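PDB 4JZ5: Gp26 from Listeria phage P40, which probably cleaves the glycan strands of Listeria peptidoglycan through its family 25 glycosyl hydrolase domain, as a phage endolysin. Local coordinates for residues A[114-119]-A[130-135]; A[155-160]-A[184-189]; A[89-94]-A[136-141]; A[168-173]-A[208-213]. One frame throughout, in Å; residues are numbered along the deposited sequence.

Contact 1 (A[114-119]-A[130-135]); sequences LFLDYE and NECQRF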
loop_
_atom_site.group_PDB
_atom_site.type_symbol
_atom_site.label_atom_id
_atom_site.label_comp_id
_atom_site.label_asym_id
_atom_site.label_seq_id
_atom_site.Cartn_x
_atom_site.Cartn_y
_atom_site.Cartn_z
ATOM N N LEU A 114 -4.076 -5.188 -3.436
ATOM C CA LEU A 114 -2.961 -4.559 -4.118
ATOM C C LEU A 114 -3.218 -3.064 -4.221
ATOM O O LEU A 114 -4.360 -2.624 -4.174
ATOM C CB LEU A 114 -2.792 -5.154 -5.521
ATOM C CG LEU A 114 -2.638 -6.677 -5.580
ATOM C CD1 LEU A 114 -2.733 -7.151 -7.013
ATOM C CD2 LEU A 114 -1.324 -7.144 -4.969
ATOM N N PHE A 115 -2.144 -2.281 -4.351
ATOM C CA PHE A 115 -2.264 -0.827 -4.414
ATOM C C PHE A 115 -1.281 -0.200 -5.381
ATOM O O PHE A 115 -0.133 -0.624 -5.500
ATOM C CB PHE A 115 -1.981 -0.210 -3.043
ATOM C CG PHE A 115 -3.020 -0.504 -2.019
ATOM C CD1 PHE A 115 -4.132 0.308 -1.911
ATOM C CD2 PHE A 115 -2.892 -1.558 -1.153
ATOM C CE1 PHE A 115 -5.104 0.065 -0.961
ATOM C CE2 PHE A 115 -3.874 -1.805 -0.204
ATOM C CZ PHE A 115 -4.971 -0.993 -0.123
ATOM N N LEU A 116 -1.759 0.850 -6.045
ATOM C CA LEU A 116 -0.930 1.786 -6.770
ATOM C C LEU A 116 -0.605 2.964 -5.844
ATOM O O LEU A 116 -1.515 3.672 -5.399
ATOM C CB LEU A 116 -1.686 2.300 -7.992
ATOM C CG LEU A 116 -1.030 3.428 -8.775
ATOM C CD1 LEU A 116 0.355 3.036 -9.231
ATOM C CD2 LEU A 116 -1.881 3.812 -9.976
ATOM N N ASP A 117 0.680 3.172 -5.566
ATOM C CA ASP A 117 1.174 4.328 -4.806
ATOM C C ASP A 117 1.668 5.347 -5.819
ATOM O O ASP A 117 2.692 5.125 -6.499
ATOM C CB ASP A 117 2.303 3.824 -3.890
ATOM C CG ASP A 117 3.043 4.913 -3.142
ATOM O OD1 ASP A 117 2.996 6.079 -3.535
ATOM O OD2 ASP A 117 3.721 4.575 -2.149
ATOM N N TYR A 118 0.900 6.423 -5.990
ATOM C CA TYR A 118 1.171 7.392 -7.048
ATOM C C TYR A 118 1.354 8.746 -6.411
ATOM O O TYR A 118 0.352 9.410 -6.089
ATOM C CB TYR A 118 0.050 7.448 -8.110
ATOM C CG TYR A 118 0.555 8.135 -9.353
ATOM C CD1 TYR A 118 1.247 7.437 -10.319
ATOM C CD2 TYR A 118 0.425 9.497 -9.520
ATOM C CE1 TYR A 118 1.775 8.070 -11.425
ATOM C CE2 TYR A 118 0.945 10.138 -10.626
ATOM C CZ TYR A 118 1.636 9.430 -11.562
ATOM O OH TYR A 118 2.156 10.098 -12.648
ATOM N N GLU A 119 2.608 9.151 -6.213
ATOM C CA GLU A 119 2.878 10.372 -5.466
ATOM C C GLU A 119 3.964 11.251 -6.089
ATOM O O GLU A 119 4.387 12.238 -5.488
ATOM C CB GLU A 119 3.221 10.010 -4.029
ATOM C CG GLU A 119 4.498 9.230 -3.873
ATOM C CD GLU A 119 4.724 8.761 -2.422
ATOM O OE1 GLU A 119 4.355 7.640 -2.044
ATOM O OE2 GLU A 119 5.312 9.528 -1.629
ATOM N N ASN A 130 -5.715 9.226 -16.175
ATOM C CA ASN A 130 -5.842 8.200 -17.186
ATOM C C ASN A 130 -4.766 7.130 -17.035
ATOM O O ASN A 130 -5.050 5.938 -17.186
ATOM C CB ASN A 130 -5.783 8.792 -18.588
ATOM C CG ASN A 130 -7.033 9.573 -18.961
ATOM O OD1 ASN A 130 -8.050 9.537 -18.265
ATOM N ND2 ASN A 130 -6.955 10.288 -20.070
ATOM N N GLU A 131 -3.533 7.536 -16.725
ATOM C CA GLU A 131 -2.464 6.560 -16.620
ATOM C C GLU A 131 -2.610 5.714 -15.356
ATOM O O GLU A 131 -2.375 4.511 -15.398
ATOM C CB GLU A 131 -1.100 7.234 -16.715
ATOM C CG GLU A 131 -0.844 7.862 -18.091
ATOM C CD GLU A 131 -0.885 6.855 -19.214
ATOM O OE1 GLU A 131 -0.323 5.763 -19.075
ATOM O OE2 GLU A 131 -1.503 7.168 -20.247
ATOM N N CYS A 132 -3.030 6.318 -14.247
ATOM C CA CYS A 132 -3.343 5.540 -13.065
ATOM C C CYS A 132 -4.432 4.523 -13.386
ATOM O O CYS A 132 -4.365 3.386 -12.944
ATOM C CB CYS A 132 -3.793 6.444 -11.915
ATOM S SG CYS A 132 -2.444 7.327 -11.121
ATOM N N GLN A 133 -5.449 4.944 -14.136
ATOM C CA GLN A 133 -6.529 4.037 -14.498
ATOM C C GLN A 133 -6.025 2.865 -15.343
ATOM O O GLN A 133 -6.430 1.717 -15.114
ATOM C CB GLN A 133 -7.647 4.768 -15.243
ATOM C CG GLN A 133 -8.913 3.929 -15.318
ATOM C CD GLN A 133 -9.544 3.799 -13.963
ATOM O OE1 GLN A 133 -9.963 4.804 -13.388
ATOM N NE2 GLN A 133 -9.524 2.609 -13.387
ATOM N N ARG A 134 -5.165 3.149 -16.319
ATOM C CA ARG A 134 -4.592 2.087 -17.138
ATOM C C ARG A 134 -3.840 1.081 -16.277
ATOM O O ARG A 134 -3.965 -0.134 -16.491
ATOM C CB ARG A 134 -3.678 2.657 -18.220
ATOM C CG ARG A 134 -4.408 3.509 -19.249
ATOM C CD ARG A 134 -3.425 4.075 -20.269
ATOM N NE ARG A 134 -2.859 3.017 -21.098
ATOM C CZ ARG A 134 -1.568 2.787 -21.299
ATOM N NH1 ARG A 134 -0.629 3.544 -20.756
ATOM N NH2 ARG A 134 -1.223 1.765 -22.069
ATOM N N PHE A 135 -3.055 1.570 -15.329
ATOM C CA PHE A 135 -2.320 0.691 -14.428
ATOM C C PHE A 135 -3.263 -0.205 -13.628
ATOM O O PHE A 135 -3.092 -1.422 -13.588
ATOM C CB PHE A 135 -1.463 1.557 -13.496
ATOM C CG PHE A 135 -0.661 0.777 -12.478
ATOM C CD1 PHE A 135 -1.258 0.262 -11.340
ATOM C CD2 PHE A 135 0.703 0.580 -12.659
ATOM C CE1 PHE A 135 -0.520 -0.453 -10.412
ATOM C CE2 PHE A 135 1.450 -0.126 -11.727
ATOM C CZ PHE A 135 0.830 -0.644 -10.605
#
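Within the beta-alpha-beta unit formed by strand 114-117, helix 128-143 and strand 147-152, Leu116 reaches from the strand to meet Cys132 and Phe135 on the helix. Its two methyls divide the work. Leu116 CD1 sits over the middle of the Phe135 ring, 3.8 Å from the ring centroid and 10° off the normal, a CH-pi contact square to the face. Leu116 CD2 goes to the sulfur, 3.7 Å from Cys132 SG. This is the layer between barrel wall and outer helix in the TIM-like barrel of family 25 hydrolases, and the alternating residues Leu116 and Tyr118, the latter just past the strand, both point into it. Tyr118 meets the same sulfur roughly at right angles to Leu116: Cys132 SG lies 3.6 Å from Tyr118 CG, above the ring and displaced toward its rim, as a sulfur-aromatic contact. With chi1 at 179°, Phe135 CG stands anti to the backbone N, which carries the ring toward the strand, where His80 from strand 76-81 also meets it.

Contact 2 (A[155-160]-A[184-189]); sequences FWKTHD and KPSIPY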
loop_
_atom_site.group_PDB
_atom_site.type_symbol
_atom_site.label_atom_id
_atom_site.label_comp_id
_atom_site.label_asym_id
_atom_site.label_seq_id
_atom_site.Cartn_x
_atom_site.Cartn_y
_atom_site.Cartn_z
ATOM N N PHE A 155 -1.660 16.013 -2.877
ATOM C CA PHE A 155 -1.355 15.479 -4.195
ATOM C C PHE A 155 -2.620 14.905 -4.833
ATOM O O PHE A 155 -2.892 15.115 -6.024
ATOM C CB PHE A 155 -0.287 14.396 -4.092
ATOM C CG PHE A 155 0.164 13.878 -5.420
ATOM C CD1 PHE A 155 -0.577 12.926 -6.090
ATOM C CD2 PHE A 155 1.312 14.369 -6.013
ATOM C CE1 PHE A 155 -0.171 12.464 -7.325
ATOM C CE2 PHE A 155 1.728 13.906 -7.259
ATOM C CZ PHE A 155 0.981 12.946 -7.906
ATOM N N TRP A 156 -3.395 14.171 -4.046
ATOM C CA TRP A 156 -4.618 13.538 -4.529
ATOM C C TRP A 156 -5.564 14.588 -5.102
ATOM O O TRP A 156 -6.079 14.445 -6.215
ATOM C CB TRP A 156 -5.269 12.793 -3.360
ATOM C CG TRP A 156 -6.464 11.943 -3.681
ATOM C CD1 TRP A 156 -7.675 12.369 -4.139
ATOM C CD2 TRP A 156 -6.570 10.529 -3.520
ATOM N NE1 TRP A 156 -8.523 11.298 -4.305
ATOM C CE2 TRP A 156 -7.869 10.158 -3.918
ATOM C CE3 TRP A 156 -5.690 9.535 -3.081
ATOM C CZ2 TRP A 156 -8.300 8.829 -3.906
ATOM C CZ3 TRP A 156 -6.131 8.223 -3.061
ATOM C CH2 TRP A 156 -7.419 7.884 -3.471
ATOM N N LYS A 157 -5.786 15.655 -4.352
ATOM C CA LYS A 157 -6.679 16.711 -4.795
ATOM C C LYS A 157 -6.170 17.385 -6.061
ATOM O O LYS A 157 -6.935 17.624 -7.003
ATOM C CB LYS A 157 -6.836 17.759 -3.693
ATOM C CG LYS A 157 -7.639 17.274 -2.495
ATOM C CD LYS A 157 -7.940 18.377 -1.502
ATOM C CE LYS A 157 -6.691 18.896 -0.824
ATOM N NZ LYS A 157 -7.022 19.839 0.286
ATOM N N THR A 158 -4.884 17.721 -6.080
ATOM C CA THR A 158 -4.345 18.525 -7.172
ATOM C C THR A 158 -4.041 17.742 -8.442
ATOM O O THR A 158 -3.679 18.345 -9.452
ATOM C CB THR A 158 -3.083 19.297 -6.740
ATOM O OG1 THR A 158 -2.044 18.370 -6.400
ATOM C CG2 THR A 158 -3.390 20.230 -5.569
ATOM N N HIS A 159 -4.214 16.422 -8.410
ATOM C CA HIS A 159 -4.093 15.603 -9.612
ATOM C C HIS A 159 -5.384 14.905 -9.991
ATOM O O HIS A 159 -5.384 14.025 -10.856
ATOM C CB HIS A 159 -2.942 14.615 -9.480
ATOM C CG HIS A 159 -1.612 15.286 -9.394
ATOM N ND1 HIS A 159 -1.158 15.885 -8.241
ATOM C CD2 HIS A 159 -0.676 15.537 -10.344
ATOM C CE1 HIS A 159 0.016 16.448 -8.475
ATOM N NE2 HIS A 159 0.336 16.238 -9.741
ATOM N N ASP A 160 -6.486 15.311 -9.371
ATOM C CA ASP A 160 -7.818 14.810 -9.727
ATOM C C ASP A 160 -7.979 13.329 -9.457
ATOM O O ASP A 160 -8.747 12.674 -10.152
ATOM C CB ASP A 160 -8.121 15.027 -11.219
ATOM C CG ASP A 160 -8.579 16.408 -11.538
ATOM O OD1 ASP A 160 -8.843 17.192 -10.607
ATOM O OD2 ASP A 160 -8.702 16.692 -12.745
ATOM N N LYS A 184 -6.451 14.900 10.174
ATOM C CA LYS A 184 -7.092 13.979 9.246
ATOM C C LYS A 184 -6.993 14.493 7.816
ATOM O O LYS A 184 -6.829 15.684 7.583
ATOM C CB LYS A 184 -8.564 13.782 9.618
ATOM C CG LYS A 184 -8.748 13.036 10.922
ATOM C CD LYS A 184 -10.198 12.670 11.171
ATOM C CE LYS A 184 -10.323 11.685 12.321
ATOM N NZ LYS A 184 -11.739 11.307 12.567
ATOM N N PRO A 185 -7.137 13.594 6.841
ATOM C CA PRO A 185 -7.171 14.055 5.456
ATOM C C PRO A 185 -8.303 15.046 5.227
ATOM O O PRO A 185 -9.337 14.987 5.882
ATOM C CB PRO A 185 -7.389 12.763 4.665
ATOM C CG PRO A 185 -6.835 11.707 5.538
ATOM C CD PRO A 185 -7.187 12.130 6.929
ATOM N N SER A 186 -8.105 15.941 4.275
ATOM C CA SER A 186 -9.127 16.911 3.924
ATOM C C SER A 186 -10.170 16.334 2.973
ATOM O O SER A 186 -11.116 17.024 2.607
ATOM C CB SER A 186 -8.476 18.127 3.284
ATOM O OG SER A 186 -8.003 17.817 1.986
ATOM N N ILE A 187 -9.972 15.083 2.564
ATOM C CA ILE A 187 -10.870 14.382 1.661
ATOM C C ILE A 187 -11.284 13.071 2.305
ATOM O O ILE A 187 -10.625 12.597 3.218
ATOM C CB ILE A 187 -10.201 14.099 0.286
ATOM C CG1 ILE A 187 -8.954 13.224 0.451
ATOM C CG2 ILE A 187 -9.865 15.406 -0.417
ATOM C CD1 ILE A 187 -8.256 12.907 -0.857
ATOM N N PRO A 188 -12.375 12.471 1.836
ATOM C CA PRO A 188 -12.765 11.176 2.402
ATOM C C PRO A 188 -11.705 10.114 2.168
ATOM O O PRO A 188 -11.013 10.117 1.139
ATOM C CB PRO A 188 -14.031 10.820 1.630
ATOM C CG PRO A 188 -14.562 12.128 1.161
ATOM C CD PRO A 188 -13.378 12.992 0.899
ATOM N N TYR A 189 -11.580 9.206 3.121
ATOM C CA TYR A 189 -10.621 8.121 3.005
ATOM C C TYR A 189 -11.251 6.816 3.447
ATOM O O TYR A 189 -12.214 6.796 4.215
ATOM C CB TYR A 189 -9.382 8.398 3.865
ATOM C CG TYR A 189 -9.652 8.358 5.363
ATOM C CD1 TYR A 189 -9.656 7.162 6.061
ATOM C CD2 TYR A 189 -9.904 9.522 6.074
ATOM C CE1 TYR A 189 -9.913 7.113 7.411
ATOM C CE2 TYR A 189 -10.168 9.484 7.434
ATOM C CZ TYR A 189 -10.154 8.281 8.097
ATOM O OH TYR A 189 -10.417 8.235 9.448
#
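Ile187 lays its CD1 methyl over one face of the Trp156 indole, above the five-membered ring. Ile187 CD1 is 3.6 Å from the centroid of that Trp156 ring, 21° off the normal, and offset toward the rim, closest to Trp156 CD1 at 3.4 Å. The other branch turns to the neighbouring side chain: Ile187 CG2 packs against the lysine stem, 3.6 Å from Lys157 CG. Ile187 chi1 of 60° puts CG1 between the backbone N and the carbonyl carbon, and with chi2 at 180° the extended branch delivers CD1 to the indole. Beyond the stem, Lys157 bends at chi3 so that NZ donates a hydrogen bond of 2.8 Å to Ser186 OG, at the more exposed margin of the contact. The indole NE1 hydrogen-bonds Asp162 OD1, which helps hold the ring's rotation. Helix 153-158, ending just afterwards in a Schellman motif with Asp160 at C-prime, is thus joined to the loop before strand 191-195, while Arg169 of strand 169-172 touches both Trp156 and Ile187.

Contact 3 (A[89-94]-A[136-141]); sequences DTINEA and IDHVKG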
loop_
_atom_site.group_PDB
_atom_site.type_symbol
_atom_site.label_atom_id
_atom_site.label_comp_id
_atom_site.label_asym_id
_atom_site.label_seq_id
_atom_site.Cartn_x
_atom_site.Cartn_y
_atom_site.Cartn_z
ATOM N N ASP A 89 5.158 1.774 -20.829
ATOM C CA ASP A 89 5.823 1.737 -19.533
ATOM C C ASP A 89 4.825 1.628 -18.388
ATOM O O ASP A 89 5.116 0.984 -17.387
ATOM C CB ASP A 89 6.704 2.969 -19.359
ATOM C CG ASP A 89 7.664 2.843 -18.194
ATOM O OD1 ASP A 89 8.387 1.830 -18.111
ATOM O OD2 ASP A 89 7.724 3.777 -17.378
ATOM N N THR A 90 3.654 2.243 -18.512
ATOM C CA THR A 90 2.633 2.119 -17.478
ATOM C C THR A 90 2.218 0.663 -17.303
ATOM O O THR A 90 2.072 0.167 -16.183
ATOM C CB THR A 90 1.422 2.970 -17.831
ATOM O OG1 THR A 90 1.870 4.319 -18.035
ATOM C CG2 THR A 90 0.365 2.934 -16.739
ATOM N N ILE A 91 2.024 -0.024 -18.421
ATOM C CA ILE A 91 1.653 -1.429 -18.394
ATOM C C ILE A 91 2.811 -2.272 -17.867
ATOM O O ILE A 91 2.605 -3.212 -17.090
ATOM C CB ILE A 91 1.220 -1.904 -19.799
ATOM C CG1 ILE A 91 0.048 -1.057 -20.309
ATOM C CG2 ILE A 91 0.844 -3.380 -19.782
ATOM C CD1 ILE A 91 -1.159 -1.038 -19.379
ATOM N N ASN A 92 4.040 -1.944 -18.260
ATOM C CA ASN A 92 5.178 -2.700 -17.749
ATOM C C ASN A 92 5.284 -2.561 -16.231
ATOM O O ASN A 92 5.619 -3.527 -15.537
ATOM C CB ASN A 92 6.472 -2.281 -18.438
ATOM C CG ASN A 92 6.511 -2.679 -19.900
ATOM O OD1 ASN A 92 5.799 -3.580 -20.327
ATOM N ND2 ASN A 92 7.364 -2.021 -20.665
ATOM N N GLU A 93 4.976 -1.379 -15.699
ATOM C CA GLU A 93 4.955 -1.208 -14.252
ATOM C C GLU A 93 3.806 -1.993 -13.617
ATOM O O GLU A 93 3.976 -2.598 -12.550
ATOM C CB GLU A 93 4.872 0.274 -13.862
ATOM C CG GLU A 93 6.203 0.983 -14.089
ATOM C CD GLU A 93 6.439 2.200 -13.227
ATOM O OE1 GLU A 93 5.682 2.424 -12.239
ATOM O OE2 GLU A 93 7.419 2.913 -13.510
ATOM N N ALA A 94 2.640 -2.007 -14.248
ATOM C CA ALA A 94 1.547 -2.836 -13.755
ATOM C C ALA A 94 1.986 -4.300 -13.691
ATOM O O ALA A 94 1.669 -5.001 -12.721
ATOM C CB ALA A 94 0.331 -2.668 -14.636
ATOM N N ILE A 136 -4.239 0.408 -12.984
ATOM C CA ILE A 136 -5.163 -0.304 -12.111
ATOM C C ILE A 136 -6.000 -1.310 -12.902
ATOM O O ILE A 136 -6.143 -2.461 -12.477
ATOM C CB ILE A 136 -6.025 0.710 -11.345
ATOM C CG1 ILE A 136 -5.145 1.444 -10.316
ATOM C CG2 ILE A 136 -7.242 0.044 -10.702
ATOM C CD1 ILE A 136 -5.801 2.651 -9.703
ATOM N N ASP A 137 -6.521 -0.898 -14.053
ATOM C CA ASP A 137 -7.282 -1.808 -14.884
ATOM C C ASP A 137 -6.435 -3.015 -15.254
ATOM O O ASP A 137 -6.932 -4.148 -15.288
ATOM C CB ASP A 137 -7.697 -1.138 -16.186
ATOM C CG ASP A 137 -8.747 -0.040 -16.021
ATOM O OD1 ASP A 137 -9.313 0.123 -14.933
ATOM O OD2 ASP A 137 -9.007 0.653 -17.033
ATOM N N HIS A 138 -5.172 -2.796 -15.598
ATOM C CA HIS A 138 -4.329 -3.906 -16.000
ATOM C C HIS A 138 -4.121 -4.891 -14.859
ATOM O O HIS A 138 -4.257 -6.105 -15.032
ATOM C CB HIS A 138 -2.994 -3.405 -16.545
ATOM C CG HIS A 138 -2.195 -4.476 -17.198
ATOM N ND1 HIS A 138 -2.521 -4.970 -18.440
ATOM C CD2 HIS A 138 -1.109 -5.170 -16.788
ATOM C CE1 HIS A 138 -1.667 -5.924 -18.767
ATOM N NE2 HIS A 138 -0.799 -6.062 -17.785
ATOM N N VAL A 139 -3.785 -4.376 -13.683
ATOM C CA VAL A 139 -3.528 -5.256 -12.555
ATOM C C VAL A 139 -4.793 -6.041 -12.168
ATOM O O VAL A 139 -4.732 -7.248 -11.926
ATOM C CB VAL A 139 -2.982 -4.471 -11.355
ATOM C CG1 VAL A 139 -2.801 -5.384 -10.156
ATOM C CG2 VAL A 139 -1.676 -3.785 -11.714
ATOM N N LYS A 140 -5.928 -5.360 -12.104
ATOM C CA LYS A 140 -7.194 -6.034 -11.787
ATOM C C LYS A 140 -7.490 -7.109 -12.827
ATOM O O LYS A 140 -7.883 -8.232 -12.476
ATOM C CB LYS A 140 -8.350 -5.030 -11.724
ATOM C CG LYS A 140 -8.318 -4.156 -10.477
ATOM C CD LYS A 140 -9.375 -3.066 -10.488
ATOM C CE LYS A 140 -10.812 -3.579 -10.541
ATOM N NZ LYS A 140 -11.177 -4.400 -9.353
ATOM N N GLY A 141 -7.307 -6.784 -14.098
ATOM C CA GLY A 141 -7.612 -7.724 -15.157
ATOM C C GLY A 141 -6.702 -8.933 -15.195
ATOM O O GLY A 141 -7.116 -9.992 -15.669
#
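His138 offers one ring face to Ile91, whose CG2 methyl lies over its centre, 3.7 Å from the centroid and 12° off the normal. The two side chains meet at about a right angle in this CH-pi contact. Ala94, one turn along the same helix, fills in beside them: Ala94 CB is 3.6 Å from His138 CD2 and 3.7 Å from Val139 CG2. Val139 CG2 is also 3.7 Å from the backbone oxygen Ala94 O. At Ala94 the backbones approach closely, the CA atoms of Ala94 and Val139 lying 5.7 Å apart. His138 CG is anti to the backbone N (chi1 -170°), which swings the imidazole across to helix 87-106, and the hydrogen bond between His138 NE2 and Asn95 OD1 then limits its rotation. Farther in, Val139 reaches Leu114 and Val147 on the strands, and Phe135 touches Ala94. The segments cross at -39° with axes 9.0 Å apart, both running the same way, as expected of neighbouring outer helices in an alpha/beta barrel.

Contact 4 (A[168-173]-A[208-213]); sequences LRWVAR and DMNTCS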
loop_
_atom_site.group_PDB
_atom_site.type_symbol
_atom_site.label_atom_id
_atom_site.label_comp_id
_atom_site.label_asym_id
_atom_site.label_seq_id
_atom_site.Cartn_x
_atom_site.Cartn_y
_atom_site.Cartn_z
ATOM N N LEU A 168 -10.107 1.047 -3.213
ATOM C CA LEU A 168 -9.865 1.524 -1.856
ATOM C C LEU A 168 -9.044 2.811 -1.831
ATOM O O LEU A 168 -7.953 2.866 -2.379
ATOM C CB LEU A 168 -9.162 0.441 -1.039
ATOM C CG LEU A 168 -9.312 0.576 0.478
ATOM C CD1 LEU A 168 -9.350 -0.805 1.142
ATOM C CD2 LEU A 168 -8.190 1.406 1.075
ATOM N N ARG A 169 -9.599 3.838 -1.195
ATOM C CA ARG A 169 -8.922 5.127 -1.054
ATOM C C ARG A 169 -7.980 5.135 0.146
ATOM O O ARG A 169 -8.428 5.139 1.295
ATOM C CB ARG A 169 -9.948 6.238 -0.867
ATOM C CG ARG A 169 -10.932 6.412 -2.012
ATOM C CD ARG A 169 -12.116 7.291 -1.617
ATOM N NE ARG A 169 -11.745 8.662 -1.258
ATOM C CZ ARG A 169 -11.670 9.681 -2.107
ATOM N NH1 ARG A 169 -11.949 9.531 -3.393
ATOM N NH2 ARG A 169 -11.319 10.874 -1.648
ATOM N N TRP A 170 -6.684 5.141 -0.140
ATOM C CA TRP A 170 -5.644 5.123 0.876
ATOM C C TRP A 170 -4.975 6.498 0.832
ATOM O O TRP A 170 -4.259 6.828 -0.118
ATOM C CB TRP A 170 -4.682 3.979 0.573
ATOM C CG TRP A 170 -3.619 3.752 1.594
ATOM C CD1 TRP A 170 -3.498 4.330 2.827
ATOM C CD2 TRP A 170 -2.510 2.867 1.455
ATOM N NE1 TRP A 170 -2.388 3.847 3.457
ATOM C CE2 TRP A 170 -1.756 2.952 2.636
ATOM C CE3 TRP A 170 -2.072 2.014 0.435
ATOM C CZ2 TRP A 170 -0.589 2.226 2.822
ATOM C CZ3 TRP A 170 -0.921 1.288 0.627
ATOM C CH2 TRP A 170 -0.182 1.407 1.805
ATOM N N VAL A 171 -5.267 7.320 1.833
ATOM C CA VAL A 171 -4.887 8.727 1.813
ATOM C C VAL A 171 -3.970 9.055 2.982
ATOM O O VAL A 171 -4.268 8.711 4.127
ATOM C CB VAL A 171 -6.126 9.639 1.868
ATOM C CG1 VAL A 171 -5.722 11.095 1.689
ATOM C CG2 VAL A 171 -7.145 9.238 0.801
ATOM N N ALA A 172 -2.857 9.719 2.681
ATOM C CA ALA A 172 -1.906 10.125 3.707
ATOM C C ALA A 172 -2.111 11.563 4.143
ATOM O O ALA A 172 -2.277 12.466 3.318
ATOM C CB ALA A 172 -0.490 9.937 3.211
ATOM N N ARG A 173 -2.060 11.762 5.454
ATOM C CA ARG A 173 -2.018 13.100 6.042
ATOM C C ARG A 173 -1.443 12.953 7.434
ATOM O O ARG A 173 -2.031 12.260 8.264
ATOM C CB ARG A 173 -3.402 13.736 6.110
ATOM C CG ARG A 173 -3.395 15.174 6.652
ATOM C CD ARG A 173 -2.619 16.115 5.740
ATOM N NE ARG A 173 -2.571 17.479 6.262
ATOM C CZ ARG A 173 -3.526 18.394 6.100
ATOM N NH1 ARG A 173 -4.631 18.125 5.422
ATOM N NH2 ARG A 173 -3.375 19.600 6.630
ATOM N N ASP A 208 5.410 3.603 8.995
ATOM C CA ASP A 208 4.132 4.179 8.602
ATOM C C ASP A 208 2.988 3.464 9.294
ATOM O O ASP A 208 2.885 2.218 9.240
ATOM C CB ASP A 208 3.896 4.012 7.098
ATOM C CG ASP A 208 4.821 4.834 6.229
ATOM O OD1 ASP A 208 5.477 5.786 6.685
ATOM O OD2 ASP A 208 4.871 4.520 4.998
ATOM N N MET A 209 2.100 4.239 9.908
ATOM C CA MET A 209 0.931 3.699 10.590
ATOM C C MET A 209 -0.331 4.241 9.971
ATOM O O MET A 209 -0.389 5.388 9.523
ATOM C CB MET A 209 0.981 4.021 12.070
ATOM C CG MET A 209 2.141 3.320 12.742
ATOM S SD MET A 209 2.218 3.606 14.513
ATOM C CE MET A 209 0.961 2.545 15.182
ATOM N N ASN A 210 -1.345 3.381 9.954
ATOM C CA ASN A 210 -2.597 3.634 9.271
ATOM C C ASN A 210 -3.753 3.180 10.149
ATOM O O ASN A 210 -3.606 2.275 10.973
ATOM C CB ASN A 210 -2.701 2.864 7.935
ATOM C CG ASN A 210 -1.509 3.061 7.022
ATOM O OD1 ASN A 210 -1.530 3.894 6.138
ATOM N ND2 ASN A 210 -0.475 2.259 7.219
ATOM N N THR A 211 -4.921 3.783 9.932
ATOM C CA THR A 211 -6.126 3.322 10.595
ATOM C C THR A 211 -7.311 3.370 9.631
ATOM O O THR A 211 -7.248 4.009 8.586
ATOM C CB THR A 211 -6.417 4.117 11.901
ATOM O OG1 THR A 211 -7.420 3.438 12.657
ATOM C CG2 THR A 211 -6.875 5.531 11.618
ATOM N N CYS A 212 -8.371 2.667 10.010
ATOM C CA CYS A 212 -9.560 2.523 9.191
ATOM C C CYS A 212 -10.648 1.919 10.051
ATOM O O CYS A 212 -10.404 1.488 11.182
ATOM C CB CYS A 212 -9.291 1.626 7.975
ATOM S SG CYS A 212 -8.734 -0.062 8.381
ATOM N N SER A 213 -11.862 1.897 9.518
ATOM C CA SER A 213 -12.987 1.245 10.185
ATOM C C SER A 213 -12.810 -0.257 10.173
ATOM O O SER A 213 -12.059 -0.813 9.381
ATOM C CB SER A 213 -14.289 1.586 9.478
ATOM O OG SER A 213 -14.305 0.954 8.212
#
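At the pyrrole edge of the Trp170 indole, close to the ring plane, sits the amide oxygen of Asn210; the rings of Tyr150, from strand 147-152, and Phe115 also meet this indole edge-to-face. The two flat groups of the contact are turned 63° apart. Trp170 NE1 donates to Asn210 OD1 over 2.8 Å with an N-H...O angle of 158°, a short and fairly straight bond. Seen from the indole, the oxygen lies close to the plane; seen from the amide, the donor lies well above the carbonyl plane and misses the lone pairs. With chi1 at -175°, Trp170 CG is anti to the backbone N, and the indole extends from strand 169-172 toward strand 206-211. These strands are not direct neighbours: 191-195 runs between them, parallel to the first and antiparallel to the second, so the bond spans the inside of the curled sheet that makes up the TIM-like barrel. The other end of the amide is held too, Asn210 ND2 donating to Val25 O and Asp27 OD1 on strand 25-28. Gripped at both ends, the buried amide has its flip state settled, and Asp27, which also touches Trp170, gains one donor for its carboxylate.

Overall arrangement
Contacts 1 and 3 share helix 128-143 and lie about 8 Å apart between centres: the helix faces its strand in one and helix 87-106 in the other, and Glu131 OE1 with Thr90 OG1, 2.8 Å apart, probably makes a hydrogen bond between them. Contact 4 is on the opposite side of the chain's centre from contact 3, about 23 Å away centre to centre. It meets contact 1 through the barrel interior, where Phe115 CD1 is 3.6 Å from Trp170 CE3. Contact 2 lies about 12 Å from contact 4 between centres, and Arg169 NE and Pro188 O, at 2.9 Å, probably hydrogen-bond. Acidic Asp117 and Glu119 are consistent with a family 25 active site near contact 1.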